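Actin-related protein 8 (Homo sapiens, PDB 4FO0) binds ATP with low basal ATPase activity, does not polymerize, and is a proposed core subunit of the INO80 chromatin-remodelling complex. Local coordinates at residues Ala85-Lys90 / Arg97-Pro102; His522-Lys527 / Glu537-Ile542. One frame throughout, in Å; residues are numbered along the deposited sequence.

Contact 1: Ala85-Lys90 / Arg97-Pro102; sequences AIWSKK and RIPVSP
The indole of Trp-87 turns its benzo edge to the backbone carbonyl of Arg-97: CZ3 lies 3.3 Å from Arg-97 O, which sits near the ring plane and so meets the electron-poor rim. Pro-99 reaches the same corner obliquely, its CD 3.9 Å from Trp-87 CZ3. Arg-96 makes a cation-pi contact with the indole. With CG anti to the backbone N (chi1 -175°), the Trp-87 ring swings from the helix toward the loop, where a broad aromatic can meet both a carbonyl and a proline.

The second flat group, the guanidinium of Arg-97, is approached obliquely by Ile-86, whose CG2 methyl lies 3.4 Å from Arg-97 CD and 3.9 Å from NE. Arginine suits this place because its extended aliphatic stem can cross over the buried isoleucine at a slant while its end still finds polar partners: NH2 forms a salt bridge with Asp-352, and NH1 donates to Ile-326 O. No direct hydrogen bond joins the two segments. A water does so instead, donating to Trp-87 O (2.6 Å) and Lys-89 O and accepting from Arg-97 N (3.0 Å).

The contact thus ties the C-terminal turn of helix 71-88 to the loop leading into helix 102-109, where Ser-101 sits at the N-cap and its OG makes weak bonds to Glu-103 N and Gln-104 N. Helix 353-359 packs on Ile-86 through Gln-356 and Met-359 and on Arg-97 through Leu-355.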
loop_
_atom_site.group_PDB
_atom_site.type_symbol
_atom_site.label_atom_id
_atom_site.label_comp_id
_atom_site.label_asym_id
_atom_site.label_seq_id
_atom_site.Cartn_x
_atom_site.Cartn_y
_atom_site.Cartn_z
ATOM N N ALA A 85 -13.227 -6.361 -21.463
ATOM C CA ALA A 85 -11.911 -5.798 -21.709
ATOM C C ALA A 85 -10.891 -6.875 -22.028
ATOM O O ALA A 85 -9.947 -6.640 -22.772
ATOM C CB ALA A 85 -11.459 -4.991 -20.498
ATOM N N ILE A 86 -11.062 -8.054 -21.441
ATOM C CA ILE A 86 -10.113 -9.137 -21.655
ATOM C C ILE A 86 -10.244 -9.672 -23.080
ATOM O O ILE A 86 -9.264 -9.769 -23.828
ATOM C CB ILE A 86 -10.331 -10.276 -20.648
ATOM C CG1 ILE A 86 -9.880 -9.848 -19.251
ATOM C CG2 ILE A 86 -9.585 -11.522 -21.070
ATOM C CD1 ILE A 86 -10.162 -10.904 -18.174
ATOM N N TRP A 87 -11.475 -10.021 -23.429
ATOM C CA TRP A 87 -11.852 -10.454 -24.767
ATOM C C TRP A 87 -11.447 -9.452 -25.840
ATOM O O TRP A 87 -10.913 -9.818 -26.880
ATOM C CB TRP A 87 -13.370 -10.619 -24.820
ATOM C CG TRP A 87 -13.868 -11.181 -26.106
ATOM C CD1 TRP A 87 -14.619 -10.540 -27.044
ATOM C CD2 TRP A 87 -13.652 -12.510 -26.601
ATOM N NE1 TRP A 87 -14.888 -11.386 -28.087
ATOM C CE2 TRP A 87 -14.310 -12.604 -27.838
ATOM C CE3 TRP A 87 -12.971 -13.630 -26.111
ATOM C CZ2 TRP A 87 -14.300 -13.775 -28.602
ATOM C CZ3 TRP A 87 -12.971 -14.792 -26.863
ATOM C CH2 TRP A 87 -13.627 -14.854 -28.097
ATOM N N SER A 88 -11.736 -8.184 -25.578
ATOM C CA SER A 88 -11.475 -7.119 -26.521
ATOM C C SER A 88 -10.000 -7.023 -26.925
ATOM O O SER A 88 -9.681 -6.565 -28.013
ATOM C CB SER A 88 -11.972 -5.792 -25.948
ATOM O OG SER A 88 -10.915 -4.851 -25.879
ATOM N N LYS A 89 -9.106 -7.459 -26.049
ATOM C CA LYS A 89 -7.672 -7.347 -26.292
ATOM C C LYS A 89 -7.132 -8.637 -26.885
ATOM O O LYS A 89 -7.210 -9.693 -26.270
ATOM C CB LYS A 89 -6.947 -7.023 -24.988
ATOM C CG LYS A 89 -5.432 -6.967 -25.085
ATOM C CD LYS A 89 -4.846 -6.400 -23.785
ATOM C CE LYS A 89 -3.332 -6.253 -23.873
ATOM N NZ LYS A 89 -2.759 -5.482 -22.748
ATOM N N LYS A 90 -6.597 -8.557 -28.094
ATOM C CA LYS A 90 -6.133 -9.753 -28.766
ATOM C C LYS A 90 -4.830 -10.201 -28.142
ATOM O O LYS A 90 -4.190 -9.445 -27.403
ATOM C CB LYS A 90 -5.930 -9.491 -30.256
ATOM C CG LYS A 90 -7.143 -8.922 -30.962
ATOM C CD LYS A 90 -8.321 -9.874 -30.901
ATOM C CE LYS A 90 -9.064 -9.873 -32.226
ATOM N NZ LYS A 90 -8.185 -10.411 -33.303
ATOM N N ARG A 97 -8.345 -14.445 -26.959
ATOM C CA ARG A 97 -8.030 -15.230 -25.776
ATOM C C ARG A 97 -9.240 -16.108 -25.430
ATOM O O ARG A 97 -10.325 -15.612 -25.133
ATOM C CB ARG A 97 -7.689 -14.286 -24.630
ATOM C CG ARG A 97 -7.206 -14.955 -23.371
ATOM C CD ARG A 97 -7.606 -14.106 -22.193
ATOM N NE ARG A 97 -7.530 -14.823 -20.930
ATOM C CZ ARG A 97 -6.408 -14.951 -20.234
ATOM N NH1 ARG A 97 -5.278 -14.419 -20.688
ATOM N NH2 ARG A 97 -6.415 -15.607 -19.091
ATOM N N ILE A 98 -9.058 -17.418 -25.498
ATOM C CA ILE A 98 -10.147 -18.349 -25.251
ATOM C C ILE A 98 -10.420 -18.471 -23.750
ATOM O O ILE A 98 -9.575 -18.921 -22.980
ATOM C CB ILE A 98 -9.819 -19.739 -25.846
ATOM C CG1 ILE A 98 -9.633 -19.644 -27.354
ATOM C CG2 ILE A 98 -10.912 -20.748 -25.548
ATOM C CD1 ILE A 98 -9.059 -20.912 -27.942
ATOM N N PRO A 99 -11.612 -18.073 -23.325
ATOM C CA PRO A 99 -11.927 -18.165 -21.895
ATOM C C PRO A 99 -12.021 -19.617 -21.432
ATOM O O PRO A 99 -12.384 -20.491 -22.224
ATOM C CB PRO A 99 -13.299 -17.482 -21.798
ATOM C CG PRO A 99 -13.900 -17.678 -23.144
ATOM C CD PRO A 99 -12.751 -17.600 -24.123
ATOM N N VAL A 100 -11.702 -19.865 -20.164
ATOM C CA VAL A 100 -11.827 -21.199 -19.577
ATOM C C VAL A 100 -12.821 -21.153 -18.432
ATOM O O VAL A 100 -12.941 -20.132 -17.762
ATOM C CB VAL A 100 -10.491 -21.705 -19.041
ATOM C CG1 VAL A 100 -9.556 -22.050 -20.199
ATOM C CG2 VAL A 100 -9.876 -20.662 -18.125
ATOM N N SER A 101 -13.530 -22.255 -18.202
ATOM C CA SER A 101 -14.615 -22.251 -17.230
ATOM C C SER A 101 -14.197 -22.439 -15.764
ATOM O O SER A 101 -13.428 -23.339 -15.436
ATOM C CB SER A 101 -15.645 -23.313 -17.586
ATOM O OG SER A 101 -16.649 -23.367 -16.586
ATOM N N PRO A 102 -14.725 -21.585 -14.878
ATOM C CA PRO A 102 -14.660 -21.834 -13.434
ATOM C C PRO A 102 -15.205 -23.221 -13.062
ATOM O O PRO A 102 -14.616 -23.900 -12.223
ATOM C CB PRO A 102 -15.558 -20.736 -12.849
ATOM C CG PRO A 102 -15.497 -19.628 -13.854
ATOM C CD PRO A 102 -15.307 -20.269 -15.201
HETATM O O HOH W 1 -8.876 -11.450 -26.916
#

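Contact 2: His522-Lys527 / Glu537-Ile542; sequences HRILNK and ENVDVI
Leu-525 and Val-539 run past each other in opposite directions, so that the end of each side chain lies beside the other: Leu-525 CD2 comes 3.4 Å from Val-539 CG2 and 3.6 Å from Val-539 CB. Ile-524, one position earlier on the helix, crosses the same valine at about a right angle and touches it with its short branch, CG2 standing 3.9 Å from Val-539 CG1. The valine therefore offers a different methyl to each helix residue. Its chi1 of 166° puts CG1 anti to the backbone N, on the Ile-524 side, and leaves CG2 for the leucine.

The residue types fit these roles. Valine, branched at CB, suits an extended backbone and presents two methyls close to the main chain. Leucine, branched one carbon further out, starts off to the side of segment 537-542, and its end comes back to Val-539. Ile-524 starts toward Val-539, but its longer arm leads away, and its side chain also packs on Ile-504 and Asp-481. The contact is wholly apolar, with no hydrogen bond between the segments, although Val-539 O receives a weak one from Gln-521 NE2.

Val-541 points to the helix as Val-539 does, and rests on Leu-520 and Gln-521. Strand 540-542 is the outermost strand of its six-stranded sheet, hydrogen-bonded parallel to strand 503-507. Helix 516-527 lies in the connection between these two parallel neighbours, as in a beta-alpha-beta crossover, and packs against them, with helix 530-535 completing the return.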
loop_
_atom_site.group_PDB
_atom_site.type_symbol
_atom_site.label_atom_id
_atom_site.label_comp_id
_atom_site.label_asym_id
_atom_site.label_seq_id
_atom_site.Cartn_x
_atom_site.Cartn_y
_atom_site.Cartn_z
ATOM N N HIS A 522 -0.476 0.184 -22.516
ATOM C CA HIS A 522 -1.394 -0.107 -23.604
ATOM C C HIS A 522 -2.733 0.602 -23.429
ATOM O O HIS A 522 -3.244 1.185 -24.378
ATOM C CB HIS A 522 -1.588 -1.616 -23.727
ATOM C CG HIS A 522 -2.702 -2.020 -24.643
ATOM N ND1 HIS A 522 -2.479 -2.603 -25.874
ATOM C CD2 HIS A 522 -4.048 -1.945 -24.498
ATOM C CE1 HIS A 522 -3.639 -2.868 -26.448
ATOM N NE2 HIS A 522 -4.607 -2.480 -25.634
ATOM N N ARG A 523 -3.297 0.562 -22.221
ATOM C CA ARG A 523 -4.598 1.185 -21.979
ATOM C C ARG A 523 -4.463 2.674 -22.122
ATOM O O ARG A 523 -5.343 3.329 -22.680
ATOM C CB ARG A 523 -5.121 0.918 -20.572
ATOM C CG ARG A 523 -5.038 -0.502 -20.129
ATOM C CD ARG A 523 -6.378 -1.168 -20.197
ATOM N NE ARG A 523 -7.420 -0.484 -19.427
ATOM C CZ ARG A 523 -8.683 -0.912 -19.407
ATOM N NH1 ARG A 523 -9.006 -2.001 -20.103
ATOM N NH2 ARG A 523 -9.623 -0.274 -18.713
ATOM N N ILE A 524 -3.375 3.222 -21.591
ATOM C CA ILE A 524 -3.200 4.668 -21.648
ATOM C C ILE A 524 -3.202 5.169 -23.094
ATOM O O ILE A 524 -3.924 6.107 -23.414
ATOM C CB ILE A 524 -1.967 5.148 -20.867
ATOM C CG1 ILE A 524 -2.156 4.854 -19.376
ATOM C CG2 ILE A 524 -1.751 6.641 -21.066
ATOM C CD1 ILE A 524 -3.500 5.327 -18.820
ATOM N N LEU A 525 -2.433 4.520 -23.967
ATOM C CA LEU A 525 -2.431 4.872 -25.386
ATOM C C LEU A 525 -3.832 4.938 -25.955
ATOM O O LEU A 525 -4.248 5.962 -26.500
ATOM C CB LEU A 525 -1.646 3.856 -26.193
ATOM C CG LEU A 525 -0.139 4.018 -26.152
ATOM C CD1 LEU A 525 0.471 3.347 -27.372
ATOM C CD2 LEU A 525 0.190 5.486 -26.115
ATOM N N ASN A 526 -4.558 3.834 -25.835
ATOM C CA ASN A 526 -5.892 3.740 -26.417
ATOM C C ASN A 526 -6.896 4.702 -25.805
ATOM O O ASN A 526 -7.754 5.232 -26.510
ATOM C CB ASN A 526 -6.427 2.310 -26.327
ATOM C CG ASN A 526 -5.495 1.301 -26.974
ATOM O OD1 ASN A 526 -4.738 1.629 -27.900
ATOM N ND2 ASN A 526 -5.538 0.065 -26.485
ATOM N N LYS A 527 -6.780 4.925 -24.499
ATOM C CA LYS A 527 -7.754 5.719 -23.748
ATOM C C LYS A 527 -7.458 7.219 -23.767
ATOM O O LYS A 527 -8.365 8.029 -23.612
ATOM C CB LYS A 527 -7.821 5.252 -22.289
ATOM C CG LYS A 527 -8.960 4.312 -21.952
ATOM C CD LYS A 527 -8.780 2.971 -22.613
ATOM C CE LYS A 527 -9.902 2.020 -22.234
ATOM N NZ LYS A 527 -9.618 0.648 -22.754
ATOM N N GLU A 537 5.752 11.738 -28.567
ATOM C CA GLU A 537 6.593 10.721 -29.193
ATOM C C GLU A 537 6.395 9.306 -28.660
ATOM O O GLU A 537 6.307 8.357 -29.433
ATOM C CB GLU A 537 8.069 11.102 -29.073
ATOM C CG GLU A 537 8.347 12.217 -28.081
ATOM C CD GLU A 537 9.705 12.082 -27.424
ATOM O OE1 GLU A 537 10.671 11.716 -28.125
ATOM O OE2 GLU A 537 9.808 12.340 -26.205
ATOM N N ASN A 538 6.318 9.162 -27.342
ATOM C CA ASN A 538 5.732 7.964 -26.752
ATOM C C ASN A 538 5.186 8.178 -25.346
ATOM O O ASN A 538 5.633 9.064 -24.625
ATOM C CB ASN A 538 6.742 6.817 -26.758
ATOM C CG ASN A 538 8.118 7.252 -26.304
ATOM O OD1 ASN A 538 8.355 7.452 -25.115
ATOM N ND2 ASN A 538 9.034 7.397 -27.250
ATOM N N VAL A 539 4.239 7.335 -24.954
ATOM C CA VAL A 539 3.790 7.283 -23.579
ATOM C C VAL A 539 4.699 6.301 -22.863
ATOM O O VAL A 539 4.841 5.160 -23.286
ATOM C CB VAL A 539 2.332 6.803 -23.493
ATOM C CG1 VAL A 539 1.972 6.410 -22.068
ATOM C CG2 VAL A 539 1.396 7.878 -24.014
ATOM N N ASP A 540 5.340 6.749 -21.793
ATOM C CA ASP A 540 6.256 5.879 -21.070
ATOM C C ASP A 540 5.765 5.571 -19.654
ATOM O O ASP A 540 5.638 6.465 -18.819
ATOM C CB ASP A 540 7.658 6.486 -21.033
ATOM C CG ASP A 540 8.732 5.441 -20.823
ATOM O OD1 ASP A 540 8.510 4.280 -21.242
ATOM O OD2 ASP A 540 9.793 5.776 -20.243
ATOM N N VAL A 541 5.471 4.301 -19.398
ATOM C CA VAL A 541 5.128 3.870 -18.055
ATOM C C VAL A 541 6.346 3.255 -17.377
ATOM O O VAL A 541 6.946 2.316 -17.892
ATOM C CB VAL A 541 3.953 2.880 -18.048
ATOM C CG1 VAL A 541 3.709 2.378 -16.650
ATOM C CG2 VAL A 541 2.703 3.561 -18.567
ATOM N N ILE A 542 6.718 3.808 -16.228
ATOM C CA ILE A 542 7.886 3.336 -15.490
ATOM C C ILE A 542 7.430 2.620 -14.233
ATOM O O ILE A 542 6.674 3.188 -13.441
ATOM C CB ILE A 542 8.818 4.514 -15.082
ATOM C CG1 ILE A 542 9.391 5.203 -16.318
ATOM C CG2 ILE A 542 9.913 4.056 -14.150
ATOM C CD1 ILE A 542 8.421 6.227 -16.896
#

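Contact 1 and contact 2 lie in parts of the chain far apart in sequence, their centres 22 Å from each other, yet they meet where the last turn of helix 71-88 and Lys-89 just beyond it reach His-522 and Arg-523 of helix 516-527. Ala-85 CB packs 3.9 Å from Arg-523 NH1, and the stem of Lys-89 stretches across to bring NZ 3.9 Å from His-522 CG. Arg-523 is itself held by Asp-481 and Tyr-363. The two contacts stand differently to the nucleotide: 85-90/97-102 lies away from the ATP site, whereas in 522-527/537-542 the side chain of Ile-524 is about 12 Å from that of the ATP-binding residue Val-253, which ends strand 247-253 of the same sheet.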